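Side-chain contacts in UDP-glucose 4-epimerase (Brucella ovis, PDB 4WOK), which probably interconverts UDP-glucose and UDP-galactose by inverting the sugar at C4, using a tightly held NAD as its redox cofactor: residues A[21-26]-A[81-86]; A[52-57]-A[188-193]; A[123-128]-A[241-246]. The protein carries 2 engineered substitutions. All coordinates share one frame; numbering follows the deposited sequence. Where two conformers were deposited one is given.

In the fold
All three contacts lie within the NAD-binding part of the chain, a Rossmann-type parallel sheet flanked by helices. Interactions 1 and 3 join neighbouring strands, 79-82 and 121-125, to helices 22-33 and 236-251, and both touch NAD. Their centres lie about 10 Å apart, and they meet where Phe83 CE1 packs 3.3 Å from His243 NE2. Interaction 2 lies nearer the surface, its centre about 16 Å from the centre of the chain and about 11 Å from that of interaction 1, which it meets through Phe22 CD1 and Glu192 CB, 3.5 Å apart. Its 188-193 segment also supplies a zinc ligand. Interactions 2 and 3 do not touch; their nearest atoms are about 11 Å apart.

Interaction 1: A[21-26]-A[81-86]. With NAD (nicotinamide-adenine-dinucleotide), chain B.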
loop_
_atom_site.group_PDB
_atom_site.type_symbol
_atom_site.label_atom_id
_atom_site.label_comp_id
_atom_site.label_asym_id
_atom_site.label_seq_id
_atom_site.Cartn_x
_atom_site.Cartn_y
_atom_site.Cartn_z
ATOM N N GLY A 21 6.581 7.458 4.669
ATOM C CA GLY A 21 6.495 7.009 3.284
ATOM C C GLY A 21 5.232 7.498 2.587
ATOM O O GLY A 21 4.496 8.326 3.112
ATOM N N PHE A 22 4.986 6.972 1.397
ATOM C CA PHE A 22 3.871 7.403 0.552
ATOM C C PHE A 22 2.500 7.164 1.223
ATOM O O PHE A 22 1.780 8.112 1.574
ATOM C CB PHE A 22 3.979 6.673 -0.793
ATOM C CG PHE A 22 2.825 6.915 -1.741
ATOM C CD1 PHE A 22 2.309 8.192 -1.938
ATOM C CD2 PHE A 22 2.291 5.859 -2.472
ATOM C CE1 PHE A 22 1.244 8.404 -2.824
ATOM C CE2 PHE A 22 1.245 6.062 -3.354
ATOM C CZ PHE A 22 0.721 7.336 -3.538
ATOM N N ILE A 23 2.129 5.909 1.426
ATOM C CA ILE A 23 0.807 5.633 1.993
ATOM C C ILE A 23 0.720 6.038 3.480
ATOM O O ILE A 23 -0.329 6.503 3.943
ATOM C CB ILE A 23 0.459 4.137 1.826
ATOM C CG1 ILE A 23 0.588 3.742 0.349
ATOM C CG2 ILE A 23 -0.935 3.848 2.299
ATOM C CD1 ILE A 23 0.495 2.235 0.117
ATOM N N GLY A 24 1.812 5.850 4.216
ATOM C CA GLY A 24 1.842 6.151 5.646
ATOM C C GLY A 24 1.661 7.639 5.913
ATOM O O GLY A 24 0.956 8.016 6.835
ATOM N N SER A 25 2.301 8.492 5.112
ATOM C CA SER A 25 2.175 9.933 5.316
ATOM C C SER A 25 0.758 10.392 4.990
ATOM O O SER A 25 0.201 11.232 5.707
ATOM C CB SER A 25 3.201 10.723 4.483
ATOM O OG SER A 25 3.031 10.515 3.080
ATOM N N HIS A 26 0.156 9.841 3.933
ATOM C CA HIS A 26 -1.243 10.174 3.637
ATOM C C HIS A 26 -2.173 9.746 4.776
ATOM O O HIS A 26 -3.181 10.413 5.076
ATOM C CB HIS A 26 -1.696 9.525 2.328
ATOM C CG HIS A 26 -1.237 10.258 1.103
ATOM N ND1 HIS A 26 0.026 10.111 0.581
ATOM C CD2 HIS A 26 -1.881 11.143 0.302
ATOM C CE1 HIS A 26 0.149 10.880 -0.493
ATOM N NE2 HIS A 26 -0.992 11.516 -0.681
ATOM N N ILE A 81 -0.401 1.273 13.124
ATOM C CA ILE A 81 -0.575 0.978 11.708
ATOM C C ILE A 81 0.808 0.692 11.116
ATOM O O ILE A 81 1.717 1.516 11.212
ATOM C CB ILE A 81 -1.245 2.124 10.964
ATOM C CG1 ILE A 81 -2.476 2.615 11.747
ATOM C CG2 ILE A 81 -1.671 1.663 9.578
ATOM C CD1 ILE A 81 -3.198 3.750 11.058
ATOM N N HIS A 82 0.944 -0.480 10.513
ATOM C CA HIS A 82 2.244 -1.002 10.111
ATOM C C HIS A 82 2.395 -0.905 8.594
ATOM O O HIS A 82 1.864 -1.734 7.858
ATOM C CB HIS A 82 2.385 -2.446 10.591
ATOM C CG HIS A 82 3.683 -3.094 10.204
ATOM N ND1 HIS A 82 4.776 -2.369 9.781
ATOM C CD2 HIS A 82 4.061 -4.393 10.206
ATOM C CE1 HIS A 82 5.776 -3.205 9.522
ATOM N NE2 HIS A 82 5.365 -4.434 9.761
ATOM N N PHE A 83 3.102 0.128 8.140
ATOM C CA PHE A 83 3.446 0.307 6.723
ATOM C C PHE A 83 4.922 0.028 6.426
ATOM O O PHE A 83 5.368 0.186 5.292
ATOM C CB PHE A 83 3.189 1.743 6.257
ATOM C CG PHE A 83 1.747 2.174 6.290
ATOM C CD1 PHE A 83 0.860 1.747 5.316
ATOM C CD2 PHE A 83 1.298 3.059 7.265
ATOM C CE1 PHE A 83 -0.482 2.181 5.331
ATOM C CE2 PHE A 83 -0.026 3.490 7.281
ATOM C CZ PHE A 83 -0.910 3.048 6.312
ATOM N N ALA A 84 5.689 -0.306 7.456
ATOM C CA ALA A 84 7.140 -0.293 7.348
ATOM C C ALA A 84 7.637 -1.575 6.692
ATOM O O ALA A 84 7.886 -2.573 7.345
ATOM C CB ALA A 84 7.766 -0.117 8.721
ATOM N N ALA A 85 7.794 -1.570 5.375
ATOM C CA ALA A 85 8.253 -2.791 4.728
ATOM C C ALA A 85 9.059 -2.515 3.464
ATOM O O ALA A 85 9.057 -1.393 2.950
ATOM C CB ALA A 85 7.059 -3.681 4.408
ATOM N N SER A 86 9.759 -3.544 2.989
ATOM C CA SER A 86 10.320 -3.548 1.649
ATOM C C SER A 86 9.234 -4.085 0.700
ATOM O O SER A 86 8.581 -5.105 0.974
ATOM C CB SER A 86 11.612 -4.376 1.595
ATOM O OG SER A 86 12.596 -3.856 2.490
HETATM P PA NAD B . 7.170 3.575 1.034
HETATM O O1A NAD B . 8.530 2.914 0.912
HETATM O O2A NAD B . 6.865 4.965 0.560
HETATM O O5B NAD B . 6.896 3.661 2.743
HETATM C C5B NAD B . 7.642 2.680 3.430
HETATM C C4B NAD B . 8.052 3.370 4.757
HETATM O O4B NAD B . 8.566 2.403 5.683
HETATM C C3B NAD B . 9.191 4.309 4.343
HETATM O O3B NAD B . 8.942 5.560 4.934
HETATM C C2B NAD B . 10.436 3.613 4.948
HETATM O O2B NAD B . 11.382 4.537 5.319
HETATM C C1B NAD B . 9.805 2.918 6.209
HETATM N N9A NAD B . 10.548 1.707 6.609
HETATM C C8A NAD B . 10.958 0.613 5.815
HETATM N N7A NAD B . 11.587 -0.329 6.525
HETATM C C5A NAD B . 11.590 0.176 7.832
HETATM C C6A NAD B . 12.111 -0.342 9.038
HETATM N N6A NAD B . 12.764 -1.552 9.052
HETATM N N1A NAD B . 11.968 0.361 10.187
HETATM C C2A NAD B . 11.319 1.568 10.120
HETATM N N3A NAD B . 10.779 2.193 9.034
HETATM C C4A NAD B . 10.937 1.439 7.902
HETATM O O3 NAD B . 6.261 2.362 0.498
HETATM P PN NAD B . 4.665 2.610 0.445
HETATM O O1N NAD B . 4.070 3.752 1.218
HETATM O O2N NAD B . 4.299 2.218 -0.944
HETATM O O5D NAD B . 3.917 1.204 1.114
HETATM C C5D NAD B . 4.207 1.027 2.412
HETATM C C4D NAD B . 3.369 -0.173 2.855
HETATM O O4D NAD B . 2.288 -0.399 1.861
HETATM C C3D NAD B . 4.240 -1.445 2.816
HETATM O O3D NAD B . 3.747 -2.268 3.825
HETATM C C2D NAD B . 3.891 -2.006 1.433
HETATM O O2D NAD B . 4.022 -3.367 1.317
HETATM C C1D NAD B . 2.369 -1.735 1.486
HETATM N N1N NAD B . 1.798 -1.891 0.054
HETATM C C2N NAD B . 2.088 -0.885 -0.864
HETATM C C3N NAD B . 1.573 -1.011 -2.181
HETATM C C7N NAD B . 1.880 0.069 -3.185
HETATM O O7N NAD B . 1.419 0.005 -4.328
HETATM N N7N NAD B . 2.683 1.123 -2.796
HETATM C C4N NAD B . 0.810 -2.132 -2.515
HETATM C C5N NAD B . 0.543 -3.123 -1.570
HETATM C C6N NAD B . 1.050 -2.995 -0.269
#
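The start of the dinucleotide-binding helix meets the end of strand 79-82 where Ile23 and Gly24 pack against Phe83. Gly24 CA lies over one face of the Phe83 ring, 3.9 Å from its centroid and nearer the CD2-CE2 side than the middle of the ring, in a CH-pi contact. Having no side chain, Gly24 lets the ring lie directly against the helix backbone. Ile23 crosses the phenylalanine at about a right angle and touches it with its short branch, CG2, 3.5 Å from Phe83 CE1. The longer branch of Ile23 serves the cofactor instead: chi1 of -54° sets CG1 anti to the carbonyl carbon, and CD1 reaches NAD O4D and C2N.

Gly21 and Gly24 fit the GxGxxG pattern of Rossmann folds, in which the first turn of the helix receives the pyrophosphate. Two nearly straight bonds do this here, from Phe22 N to NAD O2A (2.9 Å, 174°) and from Ile23 N to NAD O1N (2.9 Å, 165°), so each phosphate is gripped by a backbone amide and the helix dipole probably adds to the attraction. Gly21 O, at the N-cap position, accepts from both Ser25 N and Ser25 OG, the latter at 2.6 Å. The next residue, His26, donates from ND1 to Phe22 O at 2.8 Å, with the oxygen in the imidazole plane. From Phe83 on, the chain follows the cofactor, Phe83 O lying 3.2 Å from NAD C3D of the nicotinamide ribose and Ala84 CB packing 3.6 Å from NAD C4A of the adenine.

Interaction 2: A[52-57]-A[188-193]. With ZN (zinc ion), chain C.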
loop_
_atom_site.group_PDB
_atom_site.type_symbol
_atom_site.label_atom_id
_atom_site.label_comp_id
_atom_site.label_asym_id
_atom_site.label_seq_id
_atom_site.Cartn_x
_atom_site.Cartn_y
_atom_site.Cartn_z
ATOM N N VAL A 52 6.604 14.194 7.360
ATOM C CA VAL A 52 6.060 13.994 8.698
ATOM C C VAL A 52 5.599 15.361 9.208
ATOM O O VAL A 52 6.338 16.069 9.894
ATOM C CB VAL A 52 7.093 13.345 9.641
ATOM C CG1 VAL A 52 6.473 13.052 11.000
ATOM C CG2 VAL A 52 7.626 12.024 9.029
ATOM N N ARG A 53 4.375 15.735 8.842
ATOM C CA ARG A 53 3.913 17.101 9.052
ATOM C C ARG A 53 2.763 17.211 10.028
ATOM O O ARG A 53 2.297 18.314 10.274
ATOM C CB ARG A 53 3.473 17.731 7.723
ATOM C CG ARG A 53 4.474 17.509 6.589
ATOM C CD ARG A 53 4.011 18.181 5.283
ATOM N NE ARG A 53 4.838 17.737 4.156
ATOM C CZ ARG A 53 4.454 17.795 2.885
ATOM N NH1 ARG A 53 3.250 18.276 2.584
ATOM N NH2 ARG A 53 5.262 17.358 1.912
ATOM N N TRP A 54 2.290 16.091 10.565
ATOM C CA TRP A 54 1.028 16.131 11.323
ATOM C C TRP A 54 1.131 15.672 12.767
ATOM O O TRP A 54 0.114 15.512 13.438
ATOM C CB TRP A 54 -0.034 15.305 10.592
ATOM C CG TRP A 54 -0.414 15.966 9.311
ATOM C CD1 TRP A 54 -1.358 16.930 9.135
ATOM C CD2 TRP A 54 0.200 15.762 8.039
ATOM N NE1 TRP A 54 -1.387 17.326 7.821
ATOM C CE2 TRP A 54 -0.442 16.612 7.121
ATOM C CE3 TRP A 54 1.213 14.918 7.578
ATOM C CZ2 TRP A 54 -0.099 16.659 5.767
ATOM C CZ3 TRP A 54 1.554 14.965 6.229
ATOM C CH2 TRP A 54 0.900 15.825 5.346
ATOM N N GLY A 55 2.353 15.485 13.244
ATOM C CA GLY A 55 2.588 15.125 14.631
ATOM C C GLY A 55 4.054 14.782 14.886
ATOM O O GLY A 55 4.934 15.133 14.101
ATOM N N ASP A 56 4.320 14.093 15.989
ATOM C CA ASP A 56 5.690 13.804 16.397
ATOM C C ASP A 56 6.373 12.846 15.441
ATOM O O ASP A 56 5.719 12.097 14.719
ATOM C CB ASP A 56 5.724 13.218 17.802
ATOM C CG ASP A 56 5.495 14.271 18.879
ATOM O OD1 ASP A 56 5.168 15.414 18.525
ATOM O OD2 ASP A 56 5.652 13.944 20.072
ATOM N N PHE A 57 7.698 12.895 15.445
ATOM C CA PHE A 57 8.524 12.013 14.623
ATOM C C PHE A 57 9.552 11.318 15.488
ATOM O O PHE A 57 10.256 11.953 16.264
ATOM C CB PHE A 57 9.214 12.792 13.509
ATOM C CG PHE A 57 10.222 11.963 12.725
ATOM C CD1 PHE A 57 9.830 10.792 12.096
ATOM C CD2 PHE A 57 11.548 12.359 12.629
ATOM C CE1 PHE A 57 10.759 10.018 11.354
ATOM C CE2 PHE A 57 12.472 11.603 11.904
ATOM C CZ PHE A 57 12.076 10.430 11.275
ATOM N N GLY A 188 -2.626 18.502 -3.357
ATOM C CA GLY A 188 -1.385 18.682 -4.091
ATOM C C GLY A 188 -0.054 18.804 -3.358
ATOM O O GLY A 188 0.986 18.894 -4.013
ATOM N N GLU A 189 -0.053 18.790 -2.026
ATOM C CA GLU A 189 1.207 18.981 -1.290
ATOM C C GLU A 189 1.871 17.702 -0.778
ATOM O O GLU A 189 2.883 17.769 -0.081
ATOM C CB GLU A 189 0.996 19.910 -0.097
ATOM C CG GLU A 189 0.543 21.318 -0.458
ATOM C CD GLU A 189 0.425 22.207 0.771
ATOM O OE1 GLU A 189 1.053 21.882 1.808
ATOM O OE2 GLU A 189 -0.298 23.225 0.704
ATOM N N LEU A 190 1.317 16.542 -1.115
ATOM C CA LEU A 190 1.878 15.274 -0.637
ATOM C C LEU A 190 1.840 14.230 -1.745
ATOM O O LEU A 190 0.777 13.942 -2.299
ATOM C CB LEU A 190 1.103 14.785 0.588
ATOM C CG LEU A 190 1.723 13.746 1.512
ATOM C CD1 LEU A 190 2.994 14.274 2.191
ATOM C CD2 LEU A 190 0.686 13.312 2.547
ATOM N N GLY A 191 2.991 13.658 -2.074
ATOM C CA GLY A 191 3.043 12.763 -3.211
ATOM C C GLY A 191 3.881 11.522 -3.007
ATOM O O GLY A 191 4.350 11.235 -1.911
ATOM N N GLU A 192 4.078 10.787 -4.098
ATOM C CA GLU A 192 4.806 9.534 -4.052
ATOM C C GLU A 192 6.245 9.785 -4.496
ATOM O O GLU A 192 6.481 10.060 -5.671
ATOM C CB GLU A 192 4.117 8.506 -4.958
ATOM C CG GLU A 192 4.855 7.183 -5.112
ATOM C CD GLU A 192 4.040 6.183 -5.900
ATOM O OE1 GLU A 192 4.381 4.990 -5.896
ATOM O OE2 GLU A 192 3.030 6.587 -6.511
ATOM N N LYS A 193 7.197 9.709 -3.567
ATOM C CA LYS A 193 8.590 10.014 -3.902
ATOM C C LYS A 193 9.465 8.806 -3.621
ATOM O O LYS A 193 9.886 8.563 -2.481
ATOM C CB LYS A 193 9.091 11.242 -3.128
HETATM ZN ZN ZN C . 6.455 4.306 -6.270
HETATM O O HOH W 1 1.418 20.053 3.979
HETATM O O HOH W 2 5.692 17.123 -0.873
#
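The CA atoms of Arg53 and Leu190, the nearest pair across two irregular segments, are 10.1 Å apart, so side chains must span the gap between 52-57 and 188-193. Arg53 does so with a chain extended from CG to NE, ending at the carbonyl of Glu189. NH1 donates to Glu189 O at 2.7 Å, the oxygen lying in the guanidinium plane while the nitrogen stands above the carbonyl plane, 47° out of it. A second bond to the same oxygen, from NH2, is weak. Two waters widen the grip: one links Arg53 NH1 to Glu189 OE1, and the other links Arg53 NH2 to Glu189 O. The Glu189 carboxylate itself stays beyond salt-bridge range, OE1 being 4.3 Å from NH1.

Leu190 uses its two methyls separately. CD1 lies over one face of the guanidinium, 3.8 Å from Arg53 NH2, the two side chains running alongside one another in opposed senses. CD2 touches Trp54 CH2 at 3.8 Å, and the indole in turn has Arg53 CB over one face. Trp54 also rests on Lys29 and Ala32 of helix 22-33.

Two residues beyond Leu190, Glu192 OE1 binds the zinc ion at 2.2 Å, and His194, Glu197 and His199 complete the site. The arrangement is that of two surface loops of a Rossmann-type domain clasped by an arginine on a backbone carbonyl, next to a four-residue zinc site.

Interaction 3: A[123-128]-A[241-246]; sequences IFSSSC and RAHVLA. With NAD (nicotinamide-adenine-dinucleotide), chain B.
His243 CG stands beside its own backbone N and anti to the carbonyl carbon (chi1 -76°), which sends the imidazole out from helix 236-251 until NE2 reaches Ser125 OG on strand 121-125. The serine, at an unusual chi1 of -130°, holds OG 2.7 Å from NE2 and near the ring plane; either atom could donate. Beside this polar pair, Ile123 packs with two branches. Its CD1 lies 3.6 Å from Ala246 CB, while CG2 fits between that methyl, at 3.7 Å, and His243 CD2, at 4.0 Å. Strand and helix run roughly antiparallel, at 152° and with axes 9.1 Å apart, as a helix packed on the face of the parallel sheet. The Phe83 ring meets the imidazole.

Just past the strand, the chain reaches the cofactor: Ser126 O comes within 3.1 Å of NAD C6N of the nicotinamide ring. Ser125 OG is also bonded to Tyr178 OH, and His243 ND1 to Leu239 O. Since ND1 must donate to that carbonyl, a neutral imidazole would leave NE2 as the acceptor and Ser125 OG as the donor, so the buried groups could satisfy one another without a net charge.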
loop_
_atom_site.group_PDB
_atom_site.type_symbol
_atom_site.label_atom_id
_atom_site.label_comp_id
_atom_site.label_asym_id
_atom_site.label_seq_id
_atom_site.Cartn_x
_atom_site.Cartn_y
_atom_site.Cartn_z
ATOM N N ILE A 123 -2.974 -2.563 12.723
ATOM C CA ILE A 123 -3.514 -2.498 11.378
ATOM C C ILE A 123 -2.351 -2.745 10.423
ATOM O O ILE A 123 -1.437 -1.938 10.349
ATOM C CB ILE A 123 -4.170 -1.142 11.079
ATOM C CG1 ILE A 123 -5.166 -0.748 12.188
ATOM C CG2 ILE A 123 -4.798 -1.148 9.681
ATOM C CD1 ILE A 123 -6.242 -1.749 12.404
ATOM N N PHE A 124 -2.392 -3.864 9.712
ATOM C CA PHE A 124 -1.265 -4.336 8.901
ATOM C C PHE A 124 -1.505 -4.095 7.418
ATOM O O PHE A 124 -2.497 -4.559 6.860
ATOM C CB PHE A 124 -1.022 -5.826 9.131
ATOM C CG PHE A 124 0.103 -6.381 8.291
ATOM C CD1 PHE A 124 1.406 -5.935 8.471
ATOM C CD2 PHE A 124 -0.146 -7.316 7.300
ATOM C CE1 PHE A 124 2.459 -6.436 7.673
ATOM C CE2 PHE A 124 0.896 -7.822 6.493
ATOM C CZ PHE A 124 2.196 -7.381 6.689
ATOM N N SER A 125 -0.598 -3.365 6.773
ATOM C CA SER A 125 -0.732 -3.118 5.345
ATOM C C SER A 125 -0.146 -4.307 4.606
ATOM O O SER A 125 1.064 -4.492 4.562
ATOM C CB SER A 125 -0.036 -1.809 4.935
ATOM O OG SER A 125 -0.910 -0.991 4.150
ATOM N N SER A 126 -1.019 -5.128 4.044
ATOM C CA SER A 126 -0.603 -6.339 3.367
ATOM C C SER A 126 -0.666 -6.109 1.866
ATOM O O SER A 126 -0.630 -4.969 1.419
ATOM C CB SER A 126 -1.486 -7.515 3.789
ATOM O OG SER A 126 -0.949 -8.747 3.335
ATOM N N SER A 127 -0.787 -7.181 1.092
ATOM C CA SER A 127 -0.772 -7.080 -0.369
ATOM C C SER A 127 -1.592 -8.181 -0.989
ATOM O O SER A 127 -1.647 -9.282 -0.455
ATOM C CB SER A 127 0.663 -7.159 -0.906
ATOM O OG SER A 127 0.652 -7.220 -2.326
ATOM N N CYS A 128 -2.218 -7.892 -2.122
ATOM C CA CYS A 128 -2.918 -8.927 -2.869
ATOM C C CYS A 128 -1.927 -9.839 -3.586
ATOM O O CYS A 128 -2.318 -10.827 -4.205
ATOM C CB CYS A 128 -3.893 -8.311 -3.869
ATOM S SG CYS A 128 -5.393 -7.643 -3.123
ATOM N N ARG A 241 -8.124 6.282 4.200
ATOM C CA ARG A 241 -9.464 6.135 4.776
ATOM C C ARG A 241 -9.693 4.734 5.362
ATOM O O ARG A 241 -10.163 4.598 6.495
ATOM C CB ARG A 241 -10.533 6.448 3.720
ATOM C CG ARG A 241 -10.513 7.896 3.216
ATOM C CD ARG A 241 -11.632 8.166 2.177
ATOM N NE ARG A 241 -12.917 7.636 2.632
ATOM C CZ ARG A 241 -13.565 6.636 2.043
ATOM N NH1 ARG A 241 -13.074 6.076 0.947
ATOM N NH2 ARG A 241 -14.718 6.208 2.541
ATOM N N ALA A 242 -9.348 3.699 4.602
ATOM C CA ALA A 242 -9.587 2.327 5.048
ATOM C C ALA A 242 -8.750 1.952 6.275
ATOM O O ALA A 242 -9.216 1.230 7.159
ATOM C CB ALA A 242 -9.307 1.365 3.931
ATOM N N HIS A 243 -7.507 2.418 6.319
ATOM C CA HIS A 243 -6.646 2.084 7.450
ATOM C C HIS A 243 -7.174 2.744 8.711
ATOM O O HIS A 243 -7.089 2.170 9.803
ATOM C CB HIS A 243 -5.203 2.507 7.184
ATOM C CG HIS A 243 -4.471 1.604 6.239
ATOM N ND1 HIS A 243 -4.791 1.508 4.901
ATOM C CD2 HIS A 243 -3.430 0.758 6.440
ATOM C CE1 HIS A 243 -3.975 0.643 4.317
ATOM N NE2 HIS A 243 -3.137 0.174 5.228
ATOM N N VAL A 244 -7.747 3.941 8.578
ATOM C CA VAL A 244 -8.315 4.588 9.759
ATOM C C VAL A 244 -9.652 3.926 10.128
ATOM O O VAL A 244 -9.958 3.748 11.316
ATOM C CB VAL A 244 -8.490 6.116 9.564
ATOM C CG1 VAL A 244 -9.161 6.741 10.772
ATOM C CG2 VAL A 244 -7.131 6.771 9.324
ATOM N N LEU A 245 -10.444 3.534 9.131
ATOM C CA LEU A 245 -11.664 2.785 9.445
ATOM C C LEU A 245 -11.307 1.500 10.206
ATOM O O LEU A 245 -12.013 1.089 11.117
ATOM C CB LEU A 245 -12.452 2.449 8.185
ATOM C CG LEU A 245 -13.267 3.567 7.540
ATOM C CD1 LEU A 245 -13.754 3.106 6.180
ATOM C CD2 LEU A 245 -14.459 3.982 8.419
ATOM N N ALA A 246 -10.193 0.880 9.831
ATOM C CA ALA A 246 -9.744 -0.342 10.500
ATOM C C ALA A 246 -9.404 -0.058 11.969
ATOM O O ALA A 246 -9.690 -0.868 12.857
ATOM C CB ALA A 246 -8.538 -0.941 9.756
HETATM P PA NAD B . 7.170 3.575 1.034
HETATM O O1A NAD B . 8.530 2.914 0.912
HETATM O O2A NAD B . 6.865 4.965 0.560
HETATM O O5B NAD B . 6.896 3.661 2.743
HETATM C C5B NAD B . 7.642 2.680 3.430
HETATM C C4B NAD B . 8.052 3.370 4.757
HETATM O O4B NAD B . 8.566 2.403 5.683
HETATM C C3B NAD B . 9.191 4.309 4.343
HETATM O O3B NAD B . 8.942 5.560 4.934
HETATM C C2B NAD B . 10.436 3.613 4.948
HETATM O O2B NAD B . 11.382 4.537 5.319
HETATM C C1B NAD B . 9.805 2.918 6.209
HETATM N N9A NAD B . 10.548 1.707 6.609
HETATM C C8A NAD B . 10.958 0.613 5.815
HETATM N N7A NAD B . 11.587 -0.329 6.525
HETATM C C5A NAD B . 11.590 0.176 7.832
HETATM C C6A NAD B . 12.111 -0.342 9.038
HETATM N N6A NAD B . 12.764 -1.552 9.052
HETATM N N1A NAD B . 11.968 0.361 10.187
HETATM C C2A NAD B . 11.319 1.568 10.120
HETATM N N3A NAD B . 10.779 2.193 9.034
HETATM C C4A NAD B . 10.937 1.439 7.902
HETATM O O3 NAD B . 6.261 2.362 0.498
HETATM P PN NAD B . 4.665 2.610 0.445
HETATM O O1N NAD B . 4.070 3.752 1.218
HETATM O O2N NAD B . 4.299 2.218 -0.944
HETATM O O5D NAD B . 3.917 1.204 1.114
HETATM C C5D NAD B . 4.207 1.027 2.412
HETATM C C4D NAD B . 3.369 -0.173 2.855
HETATM O O4D NAD B . 2.288 -0.399 1.861
HETATM C C3D NAD B . 4.240 -1.445 2.816
HETATM O O3D NAD B . 3.747 -2.268 3.825
HETATM C C2D NAD B . 3.891 -2.006 1.433
HETATM O O2D NAD B . 4.022 -3.367 1.317
HETATM C C1D NAD B . 2.369 -1.735 1.486
HETATM N N1N NAD B . 1.798 -1.891 0.054
HETATM C C2N NAD B . 2.088 -0.885 -0.864
HETATM C C3N NAD B . 1.573 -1.011 -2.181
HETATM C C7N NAD B . 1.880 0.069 -3.185
HETATM O O7N NAD B . 1.419 0.005 -4.328
HETATM N N7N NAD B . 2.683 1.123 -2.796
HETATM C C4N NAD B . 0.810 -2.132 -2.515
HETATM C C5N NAD B . 0.543 -3.123 -1.570
HETATM C C6N NAD B . 1.050 -2.995 -0.269
#